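PDB 2GKP: DUF1436 domain-containing protein from Neisseria meningitidis, which is of unknown function but is probably an immunity protein that neutralises the toxin of a contact-dependent growth inhibition system. Local coordinates for residues K17-E20 and R21-I24; I44-L47 and D48-N51; Y101-R104 and R105-F108. One frame throughout, in Å; residues are numbered along the deposited sequence.

Contact 1: K17-E20 and R21-I24; sequences KANE and RALI
Leu23 lays its CD2 methyl against Ala18, whose CB it meets at 3.7 Å. The two residues form an antiparallel non-hydrogen-bonded pair, with CA atoms 4.4 Å apart, so both side chains stand on the same face of the sheet. In the next pair, Lys17 with Ile24, the side chains lie on the other face and the backbones bond in both directions. Lys17 N gives to Ile24 O in an almost straight bond of 2.9 Å (175° at the hydrogen), and Ile24 N returns one of 2.8 Å to Lys17 O. These bonds close the end of the beta hairpin between strands 11-18 and 23-30, two neighbours in the antiparallel sheet. Beyond the last pair, Asn19 N reaches Ala22 O at 3.0 Å, nearly along the C=O axis. At the exposed turn, the side chains of Glu20 and Arg21 run side by side. The carboxylate and guanidinium planes are turned 83° against each other, and Glu20 OE2 lies well out of the latter, so no N-H points at it. A water joins them instead, donating to Glu20 OE2 at 2.7 Å and accepting from Arg21 NH2 at 3.0 Å. Glu20 OE2 also bonds Tyr101 OH, and Arg21 NH1 bonds Leu99 O. Lys17 leads away from the hairpin, bending at chi4 (59°), and its NZ bonds Ser113 OG.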
ATOM      1  N   LYS A  17      -4.807  -2.275  -0.366  1.00 11.62           N
ATOM      2  CA  LYS A  17      -5.377  -3.624  -0.221  1.00 12.46           C
ATOM      3  C   LYS A  17      -6.886  -3.568  -0.101  1.00 11.21           C
ATOM      4  O   LYS A  17      -7.431  -2.541   0.313  1.00 12.73           O
ATOM      5  CB  LYS A  17      -4.791  -4.341   0.995  1.00 11.71           C
ATOM      6  CG  LYS A  17      -3.392  -4.857   0.710  1.00 13.79           C
ATOM      7  CD  LYS A  17      -2.707  -5.337   1.959  1.00 13.81           C
ATOM      8  CE  LYS A  17      -1.452  -6.174   1.635  1.00 14.64           C
ATOM      9  NZ  LYS A  17      -0.469  -5.372   0.837  1.00 16.12           N
ATOM     10  N   ALA A  18      -7.577  -4.652  -0.478  1.00 10.87           N
ATOM     11  CA  ALA A  18      -9.049  -4.634  -0.458  1.00 10.63           C
ATOM     12  C   ALA A  18      -9.556  -6.004  -0.229  1.00 10.93           C
ATOM     13  O   ALA A  18      -9.122  -6.936  -0.910  1.00 12.45           O
ATOM     14  CB  ALA A  18      -9.610  -4.122  -1.795  1.00 12.33           C
ATOM     15  N   ASN A  19     -10.514  -6.132   0.682  1.00 11.02           N
ATOM     16  CA  ASN A  19     -11.225  -7.402   0.846  1.00 10.50           C
ATOM     17  C   ASN A  19     -12.718  -7.134   0.847  1.00 10.35           C
ATOM     18  O   ASN A  19     -13.146  -6.054   0.412  1.00 11.78           O
ATOM     19  CB  ASN A  19     -10.685  -8.215   2.061  1.00 10.44           C
ATOM     20  CG  ASN A  19     -10.998  -7.594   3.425  1.00 11.14           C
ATOM     21  OD1 ASN A  19     -10.506  -8.083   4.489  1.00 15.25           O
ATOM     22  ND2 ASN A  19     -11.838  -6.568   3.428  1.00  9.38           N
ATOM     23  N   GLU A  20     -13.516  -8.102   1.294  1.00  9.93           N
ATOM     24  CA  GLU A  20     -14.950  -7.880   1.197  1.00 10.74           C
ATOM     25  C   GLU A  20     -15.484  -6.877   2.218  1.00  9.78           C
ATOM     26  O   GLU A  20     -16.683  -6.550   2.181  1.00 11.92           O
ATOM     27  CB  GLU A  20     -15.741  -9.208   1.291  1.00 10.91           C
ATOM     28  CG  GLU A  20     -15.846  -9.840   2.699  1.00 12.23           C
ATOM     29  CD  GLU A  20     -14.574 -10.486   3.209  1.00 12.17           C
ATOM     30  OE1 GLU A  20     -13.585 -10.626   2.432  1.00 12.66           O
ATOM     31  OE2 GLU A  20     -14.602 -10.880   4.402  1.00 13.47           O
ATOM     32  N   ARG A  21     -14.633  -6.395   3.134  1.00 10.03           N
ATOM     33  CA  ARG A  21     -15.109  -5.403   4.125  1.00  9.56           C
ATOM     34  C   ARG A  21     -14.521  -4.013   3.975  1.00  9.24           C
ATOM     35  O   ARG A  21     -15.103  -3.077   4.485  1.00  9.98           O
ATOM     36  CB  ARG A  21     -14.910  -5.888   5.531  1.00  9.33           C
ATOM     37  CG  ARG A  21     -15.788  -7.094   5.864  1.00 10.32           C
ATOM     38  CD  ARG A  21     -15.718  -7.466   7.348  1.00 11.44           C
ATOM     39  NE  ARG A  21     -16.355  -8.789   7.483  1.00 12.63           N
ATOM     40  CZ  ARG A  21     -16.232  -9.620   8.519  1.00 11.43           C
ATOM     41  NH1 ARG A  21     -15.592  -9.237   9.617  1.00 12.10           N
ATOM     42  NH2 ARG A  21     -16.774 -10.834   8.419  1.00 14.47           N
ATOM     43  N   ALA A  22     -13.354  -3.872   3.328  1.00 10.63           N
ATOM     44  CA  ALA A  22     -12.694  -2.585   3.349  1.00  9.25           C
ATOM     45  C   ALA A  22     -11.647  -2.443   2.293  1.00 10.35           C
ATOM     46  O   ALA A  22     -11.076  -3.440   1.811  1.00 10.55           O
ATOM     47  CB  ALA A  22     -12.021  -2.372   4.713  1.00 10.06           C
ATOM     48  N   LEU A  23     -11.360  -1.181   1.988  1.00 11.07           N
ATOM     49  CA  LEU A  23     -10.086  -0.763   1.367  1.00 10.09           C
ATOM     50  C   LEU A  23      -9.115  -0.338   2.477  1.00  9.64           C
ATOM     51  O   LEU A  23      -9.561   0.225   3.472  1.00 10.80           O
ATOM     52  CB  LEU A  23     -10.299   0.421   0.411  1.00 11.13           C
ATOM     53  CG  LEU A  23     -11.511   0.343  -0.514  1.00 11.59           C
ATOM     54  CD1 LEU A  23     -11.601   1.612  -1.359  1.00 12.97           C
ATOM     55  CD2 LEU A  23     -11.401  -0.887  -1.415  1.00 14.05           C
ATOM     56  N   ILE A  24      -7.824  -0.657   2.326  1.00 10.40           N
ATOM     57  CA  ILE A  24      -6.841  -0.428   3.378  1.00 11.21           C
ATOM     58  C   ILE A  24      -5.628   0.191   2.691  1.00 11.06           C
ATOM     59  O   ILE A  24      -4.932  -0.463   1.919  1.00 11.82           O
ATOM     60  CB  ILE A  24      -6.481  -1.751   4.097  1.00 11.34           C
ATOM     61  CG1 ILE A  24      -7.753  -2.499   4.551  1.00 13.76           C
ATOM     62  CG2 ILE A  24      -5.550  -1.430   5.270  1.00 13.79           C
ATOM     63  CD1 ILE A  24      -7.670  -3.978   4.445  1.00 19.00           C
TER
HETATM   64  O   HOH W   1     -16.780 -11.801   5.607  1.00 20.09           O

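Contact 2: I44-L47 and D48-N51; sequences ILPL and DTDN
A type I beta turn from Pro46 to Thr49 ends strand 34-45 and leads the chain toward helix 51-63. Its evidence is the backbone bond from Thr49 N to Pro46 O, 3.2 Å long with 152° at the hydrogen, supported by the helical-type angles of Leu47 and the CA separation of 5.5 Å between Pro46 and Thr49. The Thr49 side chain is modelled in two conformers, and what follows about its hydroxyl holds for one of them. In that conformer the same carbonyl oxygen takes a second and shorter bond, Thr49 OG1 to Pro46 O 2.6 Å. Both donors come from one face of the carbonyl plane, but at different heights: OG1 is tilted 23° from the plane, whereas the amide N stands well above it. The torsion of this conformer explains the double grip, for OG1 lies anti to the carbonyl carbon (chi1 -64°), beside its own backbone N, and hydroxyl and amide can converge on one acceptor. The hydroxyl then also sits against carbon: Pro46 CG is 3.3 Å from Thr49 OG1, and Leu45 CB is 3.4 Å from the same oxygen. Here the side chains of Leu45 and Pro46 each cross that of Thr49 at about a right angle. Thr49 is buried although Pro46, Leu47 and Asp48 are exposed, and its carbonyl O accepts from Lys160 NZ on helix 152-164. Asp50 follows at the N-cap position and bonds Thr53 OG1. The link from strand into helix is thus a type I turn, closed by its backbone bond and followed directly by an aspartate N-cap.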
ATOM      1  N   ILE A  44      -8.473   3.019   6.670  1.00 12.22           N
ATOM      2  CA  ILE A  44      -9.542   2.138   6.241  1.00 12.13           C
ATOM      3  C   ILE A  44     -10.654   2.926   5.585  1.00 11.86           C
ATOM      4  O   ILE A  44     -11.019   3.974   6.088  1.00 13.72           O
ATOM      5  CB  ILE A  44     -10.107   1.348   7.462  1.00 11.92           C
ATOM      6  CG1 ILE A  44      -8.991   0.433   7.998  1.00 14.79           C
ATOM      7  CG2 ILE A  44     -11.424   0.594   7.091  1.00 14.39           C
ATOM      8  CD1 ILE A  44      -9.331  -0.283   9.293  1.00 18.01           C
ATOM      9  N   LEU A  45     -11.158   2.425   4.458  1.00 11.74           N
ATOM     10  CA  LEU A  45     -12.201   3.119   3.707  1.00 12.44           C
ATOM     11  C   LEU A  45     -13.273   2.143   3.255  1.00 11.65           C
ATOM     12  O   LEU A  45     -13.006   0.963   3.117  1.00 11.65           O
ATOM     13  CB  LEU A  45     -11.638   3.747   2.413  1.00 12.65           C
ATOM     14  CG  LEU A  45     -10.658   4.913   2.576  1.00 16.95           C
ATOM     15  CD1 LEU A  45     -10.080   5.268   1.230  1.00 18.94           C
ATOM     16  CD2 LEU A  45     -11.383   6.137   3.148  1.00 19.67           C
ATOM     17  N   PRO A  46     -14.512   2.633   3.043  1.00 11.11           N
ATOM     18  CA  PRO A  46     -15.547   1.778   2.440  1.00 11.66           C
ATOM     19  C   PRO A  46     -15.240   1.435   0.994  1.00 12.20           C
ATOM     20  O   PRO A  46     -14.507   2.156   0.308  1.00 12.09           O
ATOM     21  CB  PRO A  46     -16.829   2.609   2.547  1.00 12.93           C
ATOM     22  CG  PRO A  46     -16.281   4.054   2.553  1.00 12.38           C
ATOM     23  CD  PRO A  46     -14.978   3.998   3.344  1.00 12.50           C
ATOM     24  N   LEU A  47     -15.816   0.341   0.524  1.00 11.82           N
ATOM     25  CA  LEU A  47     -15.432  -0.173  -0.812  1.00 11.62           C
ATOM     26  C   LEU A  47     -15.817   0.724  -1.969  1.00 12.26           C
ATOM     27  O   LEU A  47     -15.165   0.693  -3.005  1.00 13.47           O
ATOM     28  CB  LEU A  47     -16.034  -1.547  -1.027  1.00 11.58           C
ATOM     29  CG  LEU A  47     -15.618  -2.660  -0.090  1.00 10.75           C
ATOM     30  CD1 LEU A  47     -16.289  -3.968  -0.490  1.00 12.28           C
ATOM     31  CD2 LEU A  47     -14.134  -2.818  -0.115  1.00 11.83           C
ATOM     32  N   ASP A  48     -16.868   1.492  -1.807  1.00 12.50           N
ATOM     33  CA  ASP A  48     -17.320   2.397  -2.878  1.00 13.22           C
ATOM     34  C   ASP A  48     -16.979   3.841  -2.597  1.00 15.21           C
ATOM     35  O   ASP A  48     -17.670   4.757  -3.076  1.00 16.06           O
ATOM     36  CB  ASP A  48     -18.813   2.196  -3.187  1.00 15.20           C
ATOM     37  CG  ASP A  48     -19.694   2.495  -2.011  1.00 15.90           C
ATOM     38  OD1 ASP A  48     -19.199   2.661  -0.890  1.00 15.55           O
ATOM     39  OD2 ASP A  48     -20.926   2.558  -2.201  1.00 19.31           O
ATOM     40  N   THR A  49     -15.880   4.043  -1.877  1.00 15.28           N
ATOM     41  CA  THR A  49     -15.333   5.376  -1.671  0.60 16.31           C
ATOM     42  C   THR A  49     -15.207   6.070  -3.006  1.00 17.05           C
ATOM     43  O   THR A  49     -14.829   5.442  -3.985  1.00 16.79           O
ATOM     44  CB  THR A  49     -13.949   5.266  -1.059  0.60 16.14           C
ATOM     45  OG1 THR A  49     -14.076   4.684   0.215  0.60 16.69           O
ATOM     46  CG2 THR A  49     -13.345   6.643  -0.849  0.60 16.49           C
ATOM     47  N   ASP A  50     -15.503   7.367  -3.030  1.00 18.64           N
ATOM     48  CA  ASP A  50     -15.402   8.069  -4.279  1.00 19.81           C
ATOM     49  C   ASP A  50     -13.957   8.178  -4.748  1.00 19.14           C
ATOM     50  O   ASP A  50     -13.018   8.101  -3.941  1.00 19.84           O
ATOM     51  CB  ASP A  50     -16.058   9.439  -4.171  1.00 21.22           C
ATOM     52  CG  ASP A  50     -15.257  10.381  -3.378  1.00 25.61           C
ATOM     53  OD1 ASP A  50     -15.396  10.427  -2.137  1.00 29.01           O
ATOM     54  OD2 ASP A  50     -14.495  11.123  -4.031  1.00 28.24           O
ATOM     55  N   ASN A  51     -13.787   8.300  -6.053  1.00 18.25           N
ATOM     56  CA  ASN A  51     -12.434   8.353  -6.622  1.00 18.08           C
ATOM     57  C   ASN A  51     -11.586   9.495  -6.037  1.00 18.28           C
ATOM     58  O   ASN A  51     -10.404   9.305  -5.775  1.00 19.01           O
ATOM     59  CB  ASN A  51     -12.513   8.444  -8.125  1.00 19.28           C
ATOM     60  CG  ASN A  51     -12.952   7.130  -8.750  1.00 20.53           C
ATOM     61  OD1 ASN A  51     -12.975   6.117  -8.067  1.00 25.80           O
ATOM     62  ND2 ASN A  51     -13.281   7.138 -10.025  1.00 23.23           N
TER

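Contact 3: Y101-R104 and R105-F108; sequences YKTR and RALF
Thr103 O is approached by two amides: Leu107 N bonds it at 3.2 Å with 164° at the hydrogen, while Ala106 N makes a weak bond. The better partner of Ala106 N is the Thr103 hydroxyl, with N to OG1 3.1 Å. Thr103 is therefore the N-cap of the short helix 104-108. Its OG1 occupies the position between backbone N and carbonyl carbon (chi1 68°), from which it turns back to the first turn of the helix. The next bond in the series runs from Phe108 N to Arg104 O, and that oxygen also lies at the edge of the Phe108 ring, 3.2 Å from CD2. Before the cap, Tyr101 folds its ring over the helix. Leu107 CA stands 3.7 Å from the ring centroid and 2° off the normal, a CH-pi contact centred on the face. Ala106 CB meets Tyr101 CD1 at 3.5 Å, and on the other side of the ring Leu107 CD1 meets Tyr101 CD2 at 3.7 Å. The ring also takes part in a cation-pi contact with Arg21. The Arg104 guanidinium makes salt bridges with Glu89 and Glu134. The Thr103 hydroxyl thus supplies an acceptor for Ala106 N, whose bond to Thr103 O is weak, and the tyrosine face on Leu107 CA adds apolar contact to the capped start of the helix.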
ATOM      1  N   TYR A 101     -13.153  -9.204  12.418  1.00 10.85           N
ATOM      2  CA  TYR A 101     -12.720 -10.592  12.180  1.00 11.22           C
ATOM      3  C   TYR A 101     -12.171 -11.215  13.437  1.00 11.27           C
ATOM      4  O   TYR A 101     -11.543 -10.560  14.282  1.00 14.01           O
ATOM      5  CB  TYR A 101     -11.616 -10.656  11.117  1.00 10.45           C
ATOM      6  CG  TYR A 101     -12.046 -10.273   9.725  1.00 11.44           C
ATOM      7  CD1 TYR A 101     -12.785 -11.140   8.924  1.00 10.60           C
ATOM      8  CD2 TYR A 101     -11.695  -9.040   9.193  1.00 13.16           C
ATOM      9  CE1 TYR A 101     -13.165 -10.797   7.651  1.00 10.98           C
ATOM     10  CE2 TYR A 101     -12.102  -8.679   7.928  1.00 12.22           C
ATOM     11  CZ  TYR A 101     -12.803  -9.557   7.142  1.00 11.03           C
ATOM     12  OH  TYR A 101     -13.163  -9.192   5.866  1.00 11.96           O
ATOM     13  N   LYS A 102     -12.472 -12.502  13.582  1.00 11.79           N
ATOM     14  CA  LYS A 102     -11.992 -13.304  14.686  1.00 12.34           C
ATOM     15  C   LYS A 102     -10.844 -14.217  14.305  1.00 13.25           C
ATOM     16  O   LYS A 102     -10.182 -14.762  15.194  1.00 15.15           O
ATOM     17  CB  LYS A 102     -13.157 -14.152  15.274  1.00 13.14           C
ATOM     18  CG  LYS A 102     -14.307 -13.242  15.701  1.00 16.30           C
ATOM     19  CD  LYS A 102     -13.968 -12.334  16.872  1.00 17.48           C
ATOM     20  CE  LYS A 102     -15.048 -11.264  17.129  1.00 18.73           C
ATOM     21  NZ  LYS A 102     -15.383 -10.358  15.978  1.00 19.97           N
ATOM     22  N   THR A 103     -10.613 -14.414  13.013  1.00 11.17           N
ATOM     23  CA  THR A 103      -9.507 -15.245  12.515  1.00 12.59           C
ATOM     24  C   THR A 103      -8.758 -14.500  11.431  1.00 12.51           C
ATOM     25  O   THR A 103      -9.345 -13.790  10.631  1.00 13.07           O
ATOM     26  CB  THR A 103      -9.952 -16.642  11.946  1.00 12.28           C
ATOM     27  OG1 THR A 103     -10.704 -16.497  10.738  1.00 15.62           O
ATOM     28  CG2 THR A 103     -10.792 -17.423  12.947  1.00 14.11           C
ATOM     29  N   ARG A 104      -7.436 -14.660  11.402  1.00 13.64           N
ATOM     30  CA  ARG A 104      -6.671 -14.112  10.276  1.00 13.33           C
ATOM     31  C   ARG A 104      -7.050 -14.786   8.967  1.00 13.29           C
ATOM     32  O   ARG A 104      -6.929 -14.175   7.903  1.00 14.07           O
ATOM     33  CB  ARG A 104      -5.146 -14.172  10.529  1.00 14.33           C
ATOM     34  CG  ARG A 104      -4.558 -15.558  10.537  1.00 14.81           C
ATOM     35  CD  ARG A 104      -3.269 -15.583  11.325  1.00 15.02           C
ATOM     36  NE  ARG A 104      -2.228 -14.806  10.671  1.00 15.36           N
ATOM     37  CZ  ARG A 104      -1.239 -14.201  11.327  1.00 13.19           C
ATOM     38  NH1 ARG A 104      -0.310 -13.551  10.651  1.00 15.20           N
ATOM     39  NH2 ARG A 104      -1.172 -14.201  12.675  1.00 14.90           N
ATOM     40  N   ARG A 105      -7.479 -16.059   9.008  1.00 13.55           N
ATOM     41  CA  ARG A 105      -7.937 -16.716   7.792  0.50 13.91           C
ATOM     42  C   ARG A 105      -9.020 -15.910   7.079  1.00 13.37           C
ATOM     43  O   ARG A 105      -8.959 -15.684   5.848  1.00 12.61           O
ATOM     44  CB  ARG A 105      -8.446 -18.118   8.117  0.50 14.91           C
ATOM     45  CG  ARG A 105      -8.977 -18.898   6.938  0.50 17.58           C
ATOM     46  CD  ARG A 105      -8.898 -20.382   7.221  0.50 22.31           C
ATOM     47  NE  ARG A 105     -10.034 -21.096   6.652  0.50 26.87           N
ATOM     48  CZ  ARG A 105     -10.238 -22.399   6.795  0.50 21.13           C
ATOM     49  NH1 ARG A 105      -9.388 -23.130   7.497  0.50 30.17           N
ATOM     50  NH2 ARG A 105     -11.298 -22.964   6.250  0.50 30.08           N
ATOM     51  N   ALA A 106     -10.004 -15.460   7.854  1.00 12.35           N
ATOM     52  CA  ALA A 106     -11.103 -14.697   7.290  1.00 11.33           C
ATOM     53  C   ALA A 106     -10.629 -13.326   6.858  1.00 11.06           C
ATOM     54  O   ALA A 106     -11.028 -12.847   5.812  1.00 12.42           O
ATOM     55  CB  ALA A 106     -12.244 -14.578   8.333  1.00 12.42           C
ATOM     56  N   LEU A 107      -9.777 -12.670   7.648  1.00 10.91           N
ATOM     57  CA  LEU A 107      -9.280 -11.343   7.246  1.00 10.30           C
ATOM     58  C   LEU A 107      -8.637 -11.398   5.849  1.00 12.11           C
ATOM     59  O   LEU A 107      -8.867 -10.497   5.011  1.00 11.09           O
ATOM     60  CB  LEU A 107      -8.240 -10.875   8.282  1.00 10.84           C
ATOM     61  CG  LEU A 107      -7.432  -9.630   7.891  1.00 11.09           C
ATOM     62  CD1 LEU A 107      -8.338  -8.403   7.759  1.00 12.90           C
ATOM     63  CD2 LEU A 107      -6.318  -9.410   8.904  1.00 12.35           C
ATOM     64  N   PHE A 108      -7.818 -12.428   5.615  1.00 11.11           N
ATOM     65  CA  PHE A 108      -7.019 -12.464   4.426  1.00 10.61           C
ATOM     66  C   PHE A 108      -7.666 -13.155   3.240  1.00 10.91           C
ATOM     67  O   PHE A 108      -7.201 -12.965   2.121  1.00 11.86           O
ATOM     68  CB  PHE A 108      -5.654 -13.102   4.700  1.00 10.55           C
ATOM     69  CG  PHE A 108      -4.722 -12.235   5.509  1.00 14.05           C
ATOM     70  CD1 PHE A 108      -4.153 -11.100   4.939  1.00 16.05           C
ATOM     71  CD2 PHE A 108      -4.438 -12.536   6.836  1.00 14.57           C
ATOM     72  CE1 PHE A 108      -3.276 -10.301   5.682  1.00 19.41           C
ATOM     73  CE2 PHE A 108      -3.598 -11.762   7.558  1.00 15.41           C
ATOM     74  CZ  PHE A 108      -2.999 -10.660   7.003  1.00 16.90           C
TER

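How the contacts relate
From the N terminus, contact 1 closes the tight loop between strands 11-18 and 23-30. Contact 2 then turns the chain from the end of strand 34-45 toward helix 51-63, and contact 3 starts helix 104-108 after helix 81-99. The three are in series; none nests in or crosses another. Contacts 1 and 2 meet where strands 23-30 and 34-45 pair, with Leu23 O 2.9 Å from Leu45 N, a probable hydrogen bond. At its turn, the hairpin of contact 1 also meets the loop before helix 104-108, in contact 3. Contact 1 therefore touches both others, whereas contacts 2 and 3 do not touch, their nearest atoms being about 8 Å apart.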